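Local structure of putative xanthine dehydrogenase YAGS fad-binding subunit (Escherichia coli, 5G5G) at residues 11-16 / 613-618; 145-150 / 305-310; 151-154 / 158-161; 676-679 / 685-688. The protein probably oxidises aldehydes in the periplasm, as the subunit that holds the molybdenum centre and its pterin cytosine dinucleotide cofactor. All blocks are in the same frame, centred on the assembly; numbering follows the deposited sequence.

Contact 1 of 4, residues 11-16 / 613-618; sequences PIDQLK and AGRILN. With MCN (pterin cytosine dinucleotide), chain Y.
Arg615 sets off with CG anti to its backbone N (chi1 167°) and bends at chi3 (-71°), which carries its guanidinium to the 3-10 turn 11-14, while Asp13 keeps CG beside its own backbone N and brings OD1 up to meet it. Segment 613-618 is the strand-to-helix loop between strand 602-612 and helix 619-638, and it binds the cytosine of the cofactor; segment 11-16 packs on the side away from that base. Arg615 NH2 gives Asp13 OD1 a nearly straight salt-bridge hydrogen bond of 2.8 Å, whereas NH1 of Arg615 reaches that same oxygen only weakly, at 3.3 Å. OD1 lies at the edge of the guanidinium; the two flat groups stand 78° apart, not in the coplanar pairing of a two-oxygen bridge, and OD1 alone meets both nitrogens. Lys686 NZ also bridges to OD1, and Asn10 N binds OD2. Leu15 CD2 lies over one guanidinium face, 3.9 Å from Arg615 NE, and Ile12 CG2 comes within 3.6 Å of Arg615 NH1. A methionine at Arg615 would probably rob Asp13 of one of its two cationic partners and leave Leu15 without the flat group it covers. The backbone of 615-618 meanwhile reads the cytosine edge: Arg615 O accepts from MCN N4 at 2.9 Å, Asn618 N donates to MCN O2 at 2.9 Å, and Leu617 N points almost straight at MCN N3, 3.0 Å away.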
loop_
_atom_site.group_PDB
_atom_site.type_symbol
_atom_site.label_atom_id
_atom_site.label_comp_id
_atom_site.label_asym_id
_atom_site.label_seq_id
_atom_site.Cartn_x
_atom_site.Cartn_y
_atom_site.Cartn_z
ATOM N N PRO C 11 29.385 23.601 -14.251
ATOM C CA PRO C 11 28.160 24.382 -14.554
ATOM C C PRO C 11 26.976 24.148 -13.633
ATOM O O PRO C 11 26.128 25.041 -13.504
ATOM C CB PRO C 11 27.828 23.977 -16.001
ATOM C CG PRO C 11 29.182 23.683 -16.584
ATOM C CD PRO C 11 29.909 22.957 -15.462
ATOM N N ILE C 12 26.885 22.965 -13.003
ATOM C CA ILE C 12 25.773 22.642 -12.172
ATOM C C ILE C 12 25.756 23.554 -10.968
ATOM O O ILE C 12 24.682 23.888 -10.485
ATOM C CB ILE C 12 25.785 21.162 -11.693
ATOM C CG1 ILE C 12 25.758 20.195 -12.904
ATOM C CG2 ILE C 12 24.618 20.862 -10.753
ATOM C CD1 ILE C 12 24.508 20.213 -13.715
ATOM N N ASP C 13 26.931 24.000 -10.524
ATOM C CA ASP C 13 27.040 24.973 -9.407
ATOM C C ASP C 13 26.253 26.287 -9.555
ATOM O O ASP C 13 26.006 26.970 -8.561
ATOM C CB ASP C 13 28.484 25.330 -9.135
ATOM C CG ASP C 13 29.306 24.151 -8.567
ATOM O OD1 ASP C 13 28.797 23.280 -7.848
ATOM O OD2 ASP C 13 30.540 24.238 -8.773
ATOM N N GLN C 14 25.901 26.656 -10.787
ATOM C CA GLN C 14 25.124 27.870 -11.040
ATOM C C GLN C 14 23.723 27.784 -10.387
ATOM O O GLN C 14 23.142 28.821 -10.002
ATOM C CB GLN C 14 24.953 28.091 -12.532
ATOM C CG GLN C 14 26.241 28.340 -13.299
ATOM C CD GLN C 14 26.009 28.395 -14.798
ATOM O OE1 GLN C 14 25.925 29.465 -15.371
ATOM N NE2 GLN C 14 25.878 27.246 -15.432
ATOM N N LEU C 15 23.184 26.568 -10.341
ATOM C CA LEU C 15 21.897 26.299 -9.717
ATOM C C LEU C 15 20.793 27.230 -10.199
ATOM O O LEU C 15 19.913 27.611 -9.435
ATOM C CB LEU C 15 22.005 26.326 -8.175
ATOM C CG LEU C 15 23.031 25.316 -7.629
ATOM C CD1 LEU C 15 23.213 25.558 -6.138
ATOM C CD2 LEU C 15 22.569 23.914 -7.864
ATOM N N LYS C 16 20.791 27.510 -11.499
ATOM C CA LYS C 16 19.663 28.261 -12.117
ATOM C C LYS C 16 18.422 27.431 -12.298
ATOM O O LYS C 16 17.327 27.998 -12.377
ATOM C CB LYS C 16 20.064 28.835 -13.476
ATOM C CG LYS C 16 21.189 29.832 -13.398
ATOM C CD LYS C 16 21.660 30.262 -14.795
ATOM C CE LYS C 16 22.740 31.316 -14.689
ATOM N NZ LYS C 16 23.260 31.680 -16.018
ATOM N N ALA C 613 21.763 14.495 2.375
ATOM C CA ALA C 613 21.798 13.576 1.236
ATOM C C ALA C 613 22.493 14.229 0.032
ATOM O O ALA C 613 22.079 14.129 -1.131
ATOM C CB ALA C 613 20.374 13.168 0.906
ATOM N N GLY C 614 23.605 14.872 0.302
ATOM C CA GLY C 614 24.308 15.685 -0.733
ATOM C C GLY C 614 23.510 16.905 -1.188
ATOM O O GLY C 614 22.555 17.323 -0.536
ATOM N N ARG C 615 23.874 17.412 -2.349
ATOM C CA ARG C 615 23.095 18.486 -3.014
ATOM C C ARG C 615 21.739 17.952 -3.411
ATOM O O ARG C 615 21.672 16.923 -4.092
ATOM C CB ARG C 615 23.840 18.969 -4.239
ATOM C CG ARG C 615 22.992 19.859 -5.174
ATOM C CD ARG C 615 23.859 20.400 -6.276
ATOM N NE ARG C 615 24.803 21.410 -5.825
ATOM C CZ ARG C 615 25.921 21.747 -6.480
ATOM N NH1 ARG C 615 26.327 21.075 -7.571
ATOM N NH2 ARG C 615 26.680 22.743 -6.020
ATOM N N ILE C 616 20.680 18.619 -2.985
ATOM C CA ILE C 616 19.341 18.238 -3.390
ATOM C C ILE C 616 19.017 18.826 -4.759
ATOM O O ILE C 616 19.168 20.032 -5.000
ATOM C CB ILE C 616 18.305 18.711 -2.340
ATOM C CG1 ILE C 616 18.615 18.036 -0.984
ATOM C CG2 ILE C 616 16.897 18.449 -2.849
ATOM C CD1 ILE C 616 18.458 16.557 -0.963
ATOM N N LEU C 617 18.587 17.967 -5.659
ATOM C CA LEU C 617 18.367 18.318 -7.042
ATOM C C LEU C 617 16.997 18.987 -7.289
ATOM O O LEU C 617 16.882 19.868 -8.139
ATOM C CB LEU C 617 18.606 17.103 -7.912
ATOM C CG LEU C 617 19.994 16.429 -7.845
ATOM C CD1 LEU C 617 20.107 15.198 -8.756
ATOM C CD2 LEU C 617 21.098 17.416 -8.165
ATOM N N ASN C 618 15.987 18.586 -6.536
ATOM C CA ASN C 618 14.682 19.232 -6.580
ATOM C C ASN C 618 14.051 19.125 -5.225
ATOM O O ASN C 618 13.615 18.035 -4.805
ATOM C CB ASN C 618 13.804 18.597 -7.663
ATOM C CG ASN C 618 12.470 19.246 -7.768
ATOM O OD1 ASN C 618 11.835 19.559 -6.749
ATOM N ND2 ASN C 618 11.980 19.395 -9.009
HETATM N N1 MCN Y . 16.385 13.538 -5.215
HETATM C C2 MCN Y . 16.686 14.967 -5.350
HETATM N N3 MCN Y . 18.151 15.065 -4.927
HETATM C C4 MCN Y . 19.005 14.198 -4.409
HETATM C C5 MCN Y . 18.495 12.786 -4.485
HETATM C C6 MCN Y . 17.254 12.557 -4.798
HETATM O O2 MCN Y . 16.049 15.813 -5.708
HETATM N N4 MCN Y . 20.194 14.400 -3.964
HETATM C "C1'" MCN Y . 14.964 13.281 -5.391
HETATM C C2D MCN Y . 14.550 13.311 -6.910
HETATM O "O2'" MCN Y . 13.172 13.659 -7.024
HETATM C "C3'" MCN Y . 14.786 11.922 -7.222
HETATM C C4D MCN Y . 14.318 10.971 -6.029
HETATM O O4D MCN Y . 14.652 11.957 -4.938
HETATM O "O3'" MCN Y . 14.153 11.355 -8.425
HETATM C "C5'" MCN Y . 14.936 9.748 -5.682
HETATM O "O5'" MCN Y . 16.290 9.670 -6.060
HETATM P PA MCN Y . 17.178 8.581 -5.403
HETATM O O1A MCN Y . 18.464 8.511 -6.225
HETATM O O2A MCN Y . 17.219 8.769 -3.927
HETATM O O3A MCN Y . 16.323 7.153 -5.668
HETATM P PB MCN Y . 16.386 6.331 -7.018
HETATM O O1B MCN Y . 17.497 5.373 -6.978
HETATM O O2B MCN Y . 16.259 7.262 -8.179
HETATM O O3B MCN Y . 14.982 5.631 -6.906
HETATM C C10 MCN Y . 14.860 4.368 -6.125
HETATM C "C9'" MCN Y . 14.274 4.552 -4.770
HETATM C "C8'" MCN Y . 14.360 3.109 -4.029
HETATM S "S8'" MCN Y . 15.750 2.179 -4.122
HETATM C "C7'" MCN Y . 13.285 2.685 -3.575
HETATM S "S7'" MCN Y . 13.131 1.035 -2.903
HETATM C "C6'" MCN Y . 12.049 3.598 -3.308
HETATM C C7 MCN Y . 12.558 5.090 -3.594
HETATM O "O9'" MCN Y . 13.123 5.222 -4.835
HETATM N "N5'" MCN Y . 11.079 3.205 -4.459
HETATM C C4A MCN Y . 9.943 4.129 -4.775
HETATM N "N8'" MCN Y . 11.358 5.954 -3.604
HETATM C C4B MCN Y . 10.263 5.590 -4.304
HETATM N "N1'" MCN Y . 9.216 6.505 -4.421
HETATM C "C2'" MCN Y . 8.153 6.322 -5.313
HETATM N "N2'" MCN Y . 7.206 7.125 -5.413
HETATM N "N3'" MCN Y . 7.939 5.022 -5.678
HETATM C "C4'" MCN Y . 8.791 3.929 -5.667
HETATM O "O4'" MCN Y . 8.704 2.744 -6.041
#

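Contact 2 of 4, residues 145-150 / 305-310; sequences DEKQAV and ESWSGN
Lys147 lies over one face of the Trp307 indole, and this is the tightly packed part of the contact. Its CG stands 3.5 Å from the centroid of the five-membered ring and just 6° off the normal, a CH-pi contact. With CG anti to the backbone N, the chain then runs on across the indole, bending at chi2 and chi4, until NZ sits 4.0 Å from the centroid of the six-membered ring, 24° off its normal, as a cation-pi pair. The edge of the indole is gripped as well: Trp307 NE1 donates to Val150 O at 2.8 Å with an N-H...O angle of 161°, and that oxygen lies near the ring plane. The Val150 side chain touches more lightly, its CB staying 4.3 Å from Trp307 CD1. On the solvent side the contact runs out, since Gln148 and Ala149 are exposed and direct their CB atoms away from the strand. Val150 N closes a type I beta turn on Lys147 O at 2.9 Å, which helps to place Val150 O for the indole. Arg337 of strand 331-340 touches both Val150 and Trp307. The arrangement is that of a helix and the type I turn from Lys147 to Val150, packed through one tryptophan of strand 299-310 on a mixed beta sheet.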
loop_
_atom_site.group_PDB
_atom_site.type_symbol
_atom_site.label_atom_id
_atom_site.label_comp_id
_atom_site.label_asym_id
_atom_site.label_seq_id
_atom_site.Cartn_x
_atom_site.Cartn_y
_atom_site.Cartn_z
ATOM N N ASP C 145 11.672 -20.718 15.001
ATOM C CA ASP C 145 12.012 -22.108 15.223
ATOM C C ASP C 145 13.355 -22.455 14.582
ATOM O O ASP C 145 14.062 -23.275 15.118
ATOM C CB ASP C 145 10.936 -23.049 14.693
ATOM C CG ASP C 145 9.625 -22.942 15.442
ATOM O OD1 ASP C 145 9.558 -22.341 16.532
ATOM O OD2 ASP C 145 8.637 -23.497 14.933
ATOM N N GLU C 146 13.726 -21.798 13.491
ATOM C CA GLU C 146 14.960 -22.119 12.793
ATOM C C GLU C 146 16.197 -21.491 13.407
ATOM O O GLU C 146 17.307 -21.908 13.102
ATOM C CB GLU C 146 14.854 -21.718 11.332
ATOM C CG GLU C 146 13.769 -22.460 10.573
ATOM C CD GLU C 146 13.870 -23.982 10.637
ATOM O OE1 GLU C 146 14.977 -24.537 10.345
ATOM O OE2 GLU C 146 12.829 -24.601 10.995
ATOM N N LYS C 147 16.001 -20.484 14.264
ATOM C CA LYS C 147 17.103 -19.689 14.759
ATOM C C LYS C 147 18.104 -20.539 15.486
ATOM O O LYS C 147 19.300 -20.462 15.184
ATOM C CB LYS C 147 16.600 -18.573 15.685
ATOM C CG LYS C 147 17.726 -17.688 16.223
ATOM C CD LYS C 147 17.438 -17.201 17.609
ATOM C CE LYS C 147 18.486 -16.210 18.063
ATOM N NZ LYS C 147 19.507 -16.858 18.888
ATOM N N GLN C 148 17.620 -21.391 16.397
ATOM C CA GLN C 148 18.511 -22.127 17.297
ATOM C C GLN C 148 19.567 -22.878 16.507
ATOM O O GLN C 148 20.752 -22.879 16.894
ATOM C CB GLN C 148 17.729 -23.102 18.181
ATOM C CG GLN C 148 18.493 -23.606 19.407
ATOM C CD GLN C 148 17.767 -24.742 20.114
ATOM O OE1 GLN C 148 16.684 -25.177 19.683
ATOM N NE2 GLN C 148 18.353 -25.232 21.189
ATOM N N ALA C 149 19.149 -23.457 15.383
ATOM C CA ALA C 149 20.023 -24.270 14.548
ATOM C C ALA C 149 21.014 -23.522 13.643
ATOM O O ALA C 149 21.921 -24.161 13.109
ATOM C CB ALA C 149 19.190 -25.213 13.709
ATOM N N VAL C 150 20.844 -22.217 13.425
ATOM C CA VAL C 150 21.787 -21.472 12.582
ATOM C C VAL C 150 22.680 -20.625 13.483
ATOM O O VAL C 150 22.260 -19.592 14.007
ATOM C CB VAL C 150 21.060 -20.578 11.546
ATOM C CG1 VAL C 150 22.079 -19.935 10.611
ATOM C CG2 VAL C 150 20.060 -21.394 10.752
ATOM N N GLU C 305 23.835 -9.089 15.905
ATOM C CA GLU C 305 23.632 -10.294 15.075
ATOM C C GLU C 305 22.191 -10.279 14.591
ATOM O O GLU C 305 21.306 -9.848 15.311
ATOM C CB GLU C 305 23.953 -11.558 15.840
ATOM C CG GLU C 305 25.411 -11.655 16.221
ATOM C CD GLU C 305 25.799 -12.957 16.867
ATOM O OE1 GLU C 305 24.945 -13.636 17.461
ATOM O OE2 GLU C 305 26.996 -13.317 16.761
ATOM N N SER C 306 21.978 -10.697 13.359
ATOM C CA SER C 306 20.642 -10.778 12.790
ATOM C C SER C 306 20.403 -12.082 12.068
ATOM O O SER C 306 21.280 -12.576 11.331
ATOM C CB SER C 306 20.429 -9.617 11.826
ATOM O OG SER C 306 19.066 -9.573 11.408
ATOM N N TRP C 307 19.243 -12.653 12.335
ATOM C CA TRP C 307 18.754 -13.857 11.656
ATOM C C TRP C 307 17.623 -13.457 10.708
ATOM O O TRP C 307 16.745 -12.681 11.061
ATOM C CB TRP C 307 18.194 -14.837 12.685
ATOM C CG TRP C 307 19.195 -15.653 13.390
ATOM C CD1 TRP C 307 19.499 -16.944 13.156
ATOM C CD2 TRP C 307 19.995 -15.245 14.522
ATOM N NE1 TRP C 307 20.502 -17.363 14.044
ATOM C CE2 TRP C 307 20.786 -16.336 14.896
ATOM C CE3 TRP C 307 20.133 -14.038 15.221
ATOM C CZ2 TRP C 307 21.737 -16.259 15.971
ATOM C CZ3 TRP C 307 21.069 -13.949 16.259
ATOM C CH2 TRP C 307 21.852 -15.037 16.608
ATOM N N SER C 308 17.640 -14.014 9.511
ATOM C CA SER C 308 16.528 -13.919 8.558
ATOM C C SER C 308 16.542 -15.238 7.795
ATOM O O SER C 308 17.516 -16.011 7.900
ATOM C CB SER C 308 16.686 -12.719 7.582
ATOM O OG SER C 308 17.761 -12.947 6.641
ATOM N N GLY C 309 15.501 -15.482 7.041
ATOM C CA GLY C 309 15.400 -16.704 6.281
ATOM C C GLY C 309 15.028 -16.487 4.829
ATOM O O GLY C 309 14.513 -15.425 4.449
ATOM N N ASN C 310 15.322 -17.484 4.013
ATOM C CA ASN C 310 14.935 -17.416 2.614
ATOM C C ASN C 310 14.958 -18.789 1.986
ATOM O O ASN C 310 15.434 -19.783 2.593
ATOM C CB ASN C 310 15.898 -16.458 1.835
ATOM C CG ASN C 310 15.183 -15.636 0.805
ATOM O OD1 ASN C 310 14.187 -16.093 0.219
ATOM N ND2 ASN C 310 15.677 -14.433 0.558
#

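Contact 3 of 4, residues 151-154 / 158-161; sequences NQPP and PDKN
Pro153 and Pro158 bring the two segments closest, their CA atoms 5.8 Å apart, with just three residues between the segments along the chain. Pro153, Pro154, Pro158 and Asp159 all have extended backbones in the polyproline II region, as the values for Pro154 (phi -61°, psi 149°) illustrate. Where the segments pass, the backbones only run by each other, with Pro154 O 4.0 Å from Pro158 N, a proline nitrogen that has no hydrogen to give. The ring of Pro153 does most of the touching: its CG lies 4.2 Å from Pro158 CA. This is the connection from helix 143-147 to the short strand 160-162, which runs antiparallel to strand 331-340 at one margin of a mixed sheet; the backbones of Lys160 and Thr334 bond there, and Asn161 OD1 is hydrogen-bonded to His333 ND1. Asp159 turns CG beside its own backbone N (chi1 -70°), and this brings OD1 back against Pro153, the two side chains crossing at about a right angle. OD1 of Asp159 then rests 3.5 Å from Pro153 CB and 3.6 Å from Pro153 CG, contacts between a carboxylate oxygen and ring carbons. The Arg337 side chain touches Pro153 too, and the charge of Asp159 OD1 is met by Arg337 NH1 in a salt bridge.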
loop_
_atom_site.group_PDB
_atom_site.type_symbol
_atom_site.label_atom_id
_atom_site.label_comp_id
_atom_site.label_asym_id
_atom_site.label_seq_id
_atom_site.Cartn_x
_atom_site.Cartn_y
_atom_site.Cartn_z
ATOM N N ASN C 151 23.920 -21.039 13.652
ATOM C CA ASN C 151 24.834 -20.283 14.508
ATOM C C ASN C 151 26.127 -19.901 13.796
ATOM O O ASN C 151 27.046 -19.429 14.432
ATOM C CB ASN C 151 25.091 -21.025 15.819
ATOM C CG ASN C 151 25.348 -22.480 15.591
ATOM O OD1 ASN C 151 26.303 -22.851 14.913
ATOM N ND2 ASN C 151 24.459 -23.322 16.098
ATOM N N GLN C 152 26.186 -20.068 12.483
ATOM C CA GLN C 152 27.356 -19.720 11.671
ATOM C C GLN C 152 26.868 -18.812 10.560
ATOM O O GLN C 152 25.713 -18.977 10.121
ATOM C CB GLN C 152 27.923 -20.975 10.994
ATOM C CG GLN C 152 28.176 -22.165 11.907
ATOM C CD GLN C 152 29.370 -21.900 12.751
ATOM O OE1 GLN C 152 30.473 -21.833 12.215
ATOM N NE2 GLN C 152 29.179 -21.723 14.074
ATOM N N PRO C 153 27.731 -17.900 10.049
ATOM C CA PRO C 153 27.363 -17.047 8.927
ATOM C C PRO C 153 27.402 -17.748 7.587
ATOM O O PRO C 153 27.987 -18.799 7.476
ATOM C CB PRO C 153 28.477 -15.981 8.919
ATOM C CG PRO C 153 29.635 -16.636 9.520
ATOM C CD PRO C 153 29.081 -17.566 10.549
ATOM N N PRO C 154 26.821 -17.135 6.561
ATOM C CA PRO C 154 27.042 -17.724 5.236
ATOM C C PRO C 154 28.540 -17.712 4.879
ATOM O O PRO C 154 29.273 -16.834 5.329
ATOM C CB PRO C 154 26.196 -16.833 4.306
ATOM C CG PRO C 154 25.227 -16.128 5.205
ATOM C CD PRO C 154 25.970 -15.937 6.505
ATOM N N PRO C 158 31.453 -13.545 6.077
ATOM C CA PRO C 158 31.969 -13.862 7.407
ATOM C C PRO C 158 31.722 -12.712 8.402
ATOM O O PRO C 158 31.521 -11.587 7.984
ATOM C CB PRO C 158 33.469 -14.080 7.144
ATOM C CG PRO C 158 33.764 -13.164 6.023
ATOM C CD PRO C 158 32.549 -13.271 5.129
ATOM N N ASP C 159 31.641 -13.038 9.693
ATOM C CA ASP C 159 31.346 -12.033 10.730
ATOM C C ASP C 159 32.456 -11.003 10.669
ATOM O O ASP C 159 33.596 -11.340 10.268
ATOM C CB ASP C 159 31.328 -12.667 12.129
ATOM C CG ASP C 159 30.122 -13.598 12.363
ATOM O OD1 ASP C 159 29.219 -13.683 11.487
ATOM O OD2 ASP C 159 30.082 -14.285 13.431
ATOM N N LYS C 160 32.178 -9.810 11.146
ATOM C CA LYS C 160 33.182 -8.774 11.170
ATOM C C LYS C 160 33.506 -8.461 12.631
ATOM O O LYS C 160 32.622 -8.147 13.396
ATOM C CB LYS C 160 32.669 -7.568 10.442
ATOM C CG LYS C 160 33.680 -6.459 10.334
ATOM C CD LYS C 160 32.950 -5.195 9.900
ATOM C CE LYS C 160 33.860 -3.999 9.908
ATOM N NZ LYS C 160 34.808 -4.072 8.744
ATOM N N ASN C 161 34.778 -8.550 12.987
ATOM C CA ASN C 161 35.229 -8.322 14.349
ATOM C C ASN C 161 36.328 -7.273 14.429
ATOM O O ASN C 161 37.223 -7.298 13.650
ATOM C CB ASN C 161 35.727 -9.612 14.981
ATOM C CG ASN C 161 34.634 -10.646 15.139
ATOM O OD1 ASN C 161 33.708 -10.431 15.828
ATOM N ND2 ASN C 161 34.781 -11.743 14.508
#

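Contact 4 of 4, residues 676-679 / 685-688; sequences DDTD and MKAK. With MCN (pterin cytosine dinucleotide), chain Y.
Asp679 and Lys686 supply the backbone bonding: Asp679 N donates to Lys686 O at 3.1 Å with an N-H...O angle of 166°, and Lys686 CA makes a CA-H...O contact of 3.3 Å with Asp679 O. Apolar contact is slighter, Thr678 CG2 meeting the aliphatic run of Lys686 at CD, 3.7 Å away. That extended lysine carries NZ out to Asp13. The ionic part is a network of three buried residues. Lys688 bends at chi3 (-67°), which brings NZ up to the two aspartates; it meets Asp679 OD2 at 2.9 Å on the lone pair away from the other oxygen, and Asp677 OD2 more weakly, at 3.4 Å. Each group has further partners: Ser584 O for Lys688 NZ, Ser397 OG for Asp679 OD2, and Gln400 and Gly614 N for Asp677. A leucine in place of Lys688 would probably leave two buried carboxylates without the cation they share. The ligand bond is made by the backbone: Lys688 O accepts from MCN N4 at 2.8 Å, at 161°. The ion network probably helps to hold the loop while its carbonyl recognises the exocyclic amine, an arrangement that makes segment 685-688 part of the wall at the cytosine end of the dinucleotide cofactor site.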
loop_
_atom_site.group_PDB
_atom_site.type_symbol
_atom_site.label_atom_id
_atom_site.label_comp_id
_atom_site.label_asym_id
_atom_site.label_seq_id
_atom_site.Cartn_x
_atom_site.Cartn_y
_atom_site.Cartn_z
ATOM N N ASP C 676 22.225 21.515 3.463
ATOM C CA ASP C 676 23.124 21.652 2.292
ATOM C C ASP C 676 24.236 20.633 2.605
ATOM O O ASP C 676 24.983 20.835 3.553
ATOM C CB ASP C 676 23.821 23.066 2.179
ATOM C CG ASP C 676 23.014 24.182 1.397
ATOM O OD1 ASP C 676 21.898 23.893 0.917
ATOM O OD2 ASP C 676 23.513 25.387 1.286
ATOM N N ASP C 677 24.351 19.573 1.860
ATOM C CA ASP C 677 25.306 18.566 2.159
ATOM C C ASP C 677 26.129 18.266 0.907
ATOM O O ASP C 677 26.626 17.179 0.737
ATOM C CB ASP C 677 24.509 17.382 2.646
ATOM C CG ASP C 677 25.339 16.275 3.160
ATOM O OD1 ASP C 677 26.213 16.552 4.049
ATOM O OD2 ASP C 677 25.095 15.096 2.717
ATOM N N THR C 678 26.315 19.282 0.079
ATOM C CA THR C 678 27.001 19.187 -1.229
ATOM C C THR C 678 28.286 18.376 -1.090
ATOM O O THR C 678 29.164 18.725 -0.253
ATOM C CB THR C 678 27.363 20.615 -1.719
ATOM O OG1 THR C 678 26.141 21.349 -1.830
ATOM C CG2 THR C 678 28.037 20.614 -3.038
ATOM N N ASP C 679 28.378 17.289 -1.854
ATOM C CA ASP C 679 29.431 16.304 -1.654
ATOM C C ASP C 679 30.180 16.086 -2.934
ATOM O O ASP C 679 29.801 15.244 -3.718
ATOM C CB ASP C 679 28.881 14.975 -1.102
ATOM C CG ASP C 679 29.998 14.080 -0.517
ATOM O OD1 ASP C 679 31.188 14.330 -0.845
ATOM O OD2 ASP C 679 29.676 13.198 0.314
ATOM N N MET C 685 27.594 15.981 -9.998
ATOM C CA MET C 685 26.372 16.583 -9.484
ATOM C C MET C 685 26.463 16.976 -8.009
ATOM O O MET C 685 25.716 17.817 -7.531
ATOM C CB MET C 685 25.167 15.622 -9.691
ATOM C CG MET C 685 24.880 15.303 -11.135
ATOM S SD MET C 685 24.503 16.693 -12.209
ATOM C CE MET C 685 22.961 17.229 -11.502
ATOM N N LYS C 686 27.332 16.285 -7.286
ATOM C CA LYS C 686 27.546 16.466 -5.844
ATOM C C LYS C 686 26.343 16.050 -4.983
ATOM O O LYS C 686 26.211 16.454 -3.836
ATOM C CB LYS C 686 28.021 17.907 -5.572
ATOM C CG LYS C 686 29.155 18.315 -6.498
ATOM C CD LYS C 686 29.657 19.732 -6.197
ATOM C CE LYS C 686 30.809 20.110 -7.116
ATOM N NZ LYS C 686 31.021 21.573 -7.189
ATOM N N ALA C 687 25.510 15.182 -5.575
ATOM C CA ALA C 687 24.309 14.701 -5.007
ATOM C C ALA C 687 24.542 13.322 -4.418
ATOM O O ALA C 687 25.428 12.574 -4.869
ATOM C CB ALA C 687 23.226 14.595 -6.059
ATOM N N LYS C 688 23.714 12.985 -3.434
ATOM C CA LYS C 688 23.654 11.598 -2.934
ATOM C C LYS C 688 22.196 11.146 -2.866
ATOM O O LYS C 688 21.256 11.952 -3.044
ATOM C CB LYS C 688 24.360 11.461 -1.569
ATOM C CG LYS C 688 25.853 11.736 -1.689
ATOM C CD LYS C 688 26.621 11.558 -0.360
ATOM C CE LYS C 688 26.217 12.617 0.632
ATOM N NZ LYS C 688 27.241 12.623 1.741
HETATM N N1 MCN Y . 16.385 13.538 -5.215
HETATM C C2 MCN Y . 16.686 14.967 -5.350
HETATM N N3 MCN Y . 18.151 15.065 -4.927
HETATM C C4 MCN Y . 19.005 14.198 -4.409
HETATM C C5 MCN Y . 18.495 12.786 -4.485
HETATM C C6 MCN Y . 17.254 12.557 -4.798
HETATM O O2 MCN Y . 16.049 15.813 -5.708
HETATM N N4 MCN Y . 20.194 14.400 -3.964
HETATM C "C1'" MCN Y . 14.964 13.281 -5.391
HETATM C C2D MCN Y . 14.550 13.311 -6.910
HETATM O "O2'" MCN Y . 13.172 13.659 -7.024
HETATM C "C3'" MCN Y . 14.786 11.922 -7.222
HETATM C C4D MCN Y . 14.318 10.971 -6.029
HETATM O O4D MCN Y . 14.652 11.957 -4.938
HETATM O "O3'" MCN Y . 14.153 11.355 -8.425
HETATM C "C5'" MCN Y . 14.936 9.748 -5.682
HETATM O "O5'" MCN Y . 16.290 9.670 -6.060
HETATM P PA MCN Y . 17.178 8.581 -5.403
HETATM O O1A MCN Y . 18.464 8.511 -6.225
HETATM O O2A MCN Y . 17.219 8.769 -3.927
HETATM O O3A MCN Y . 16.323 7.153 -5.668
HETATM P PB MCN Y . 16.386 6.331 -7.018
HETATM O O1B MCN Y . 17.497 5.373 -6.978
HETATM O O2B MCN Y . 16.259 7.262 -8.179
HETATM O O3B MCN Y . 14.982 5.631 -6.906
HETATM C C10 MCN Y . 14.860 4.368 -6.125
HETATM C "C9'" MCN Y . 14.274 4.552 -4.770
HETATM C "C8'" MCN Y . 14.360 3.109 -4.029
HETATM S "S8'" MCN Y . 15.750 2.179 -4.122
HETATM C "C7'" MCN Y . 13.285 2.685 -3.575
HETATM S "S7'" MCN Y . 13.131 1.035 -2.903
HETATM C "C6'" MCN Y . 12.049 3.598 -3.308
HETATM C C7 MCN Y . 12.558 5.090 -3.594
HETATM O "O9'" MCN Y . 13.123 5.222 -4.835
HETATM N "N5'" MCN Y . 11.079 3.205 -4.459
HETATM C C4A MCN Y . 9.943 4.129 -4.775
HETATM N "N8'" MCN Y . 11.358 5.954 -3.604
HETATM C C4B MCN Y . 10.263 5.590 -4.304
HETATM N "N1'" MCN Y . 9.216 6.505 -4.421
HETATM C "C2'" MCN Y . 8.153 6.322 -5.313
HETATM N "N2'" MCN Y . 7.206 7.125 -5.413
HETATM N "N3'" MCN Y . 7.939 5.022 -5.678
HETATM C "C4'" MCN Y . 8.791 3.929 -5.667
HETATM O "O4'" MCN Y . 8.704 2.744 -6.041
HETATM O O HOH W 1 25.629 12.956 3.737
#

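The four contacts form two clusters. Contacts 1 and 4 have centres 7 Å apart and touch through Asp13 with Lys686 and Gly614 with Asp677; their segments 613-618 and 685-688 line the same dinucleotide pocket from loops that follow strands 602-612 and 669-674, neighbours in one sheet. Contacts 2 and 3, with centres 12 Å apart, adjoin in sequence and reach another mixed sheet, through strands 299-310 and 160-162; contact 2 lies 44 Å from contact 1, centre to centre. Along the chain, contact 3 is nested within contact 2, and both within the long loop closed by contact 1, while contact 4 follows afterwards. The N-terminal segment thus packs behind the loop at the cytosine end of the cofactor, far from the other sheet.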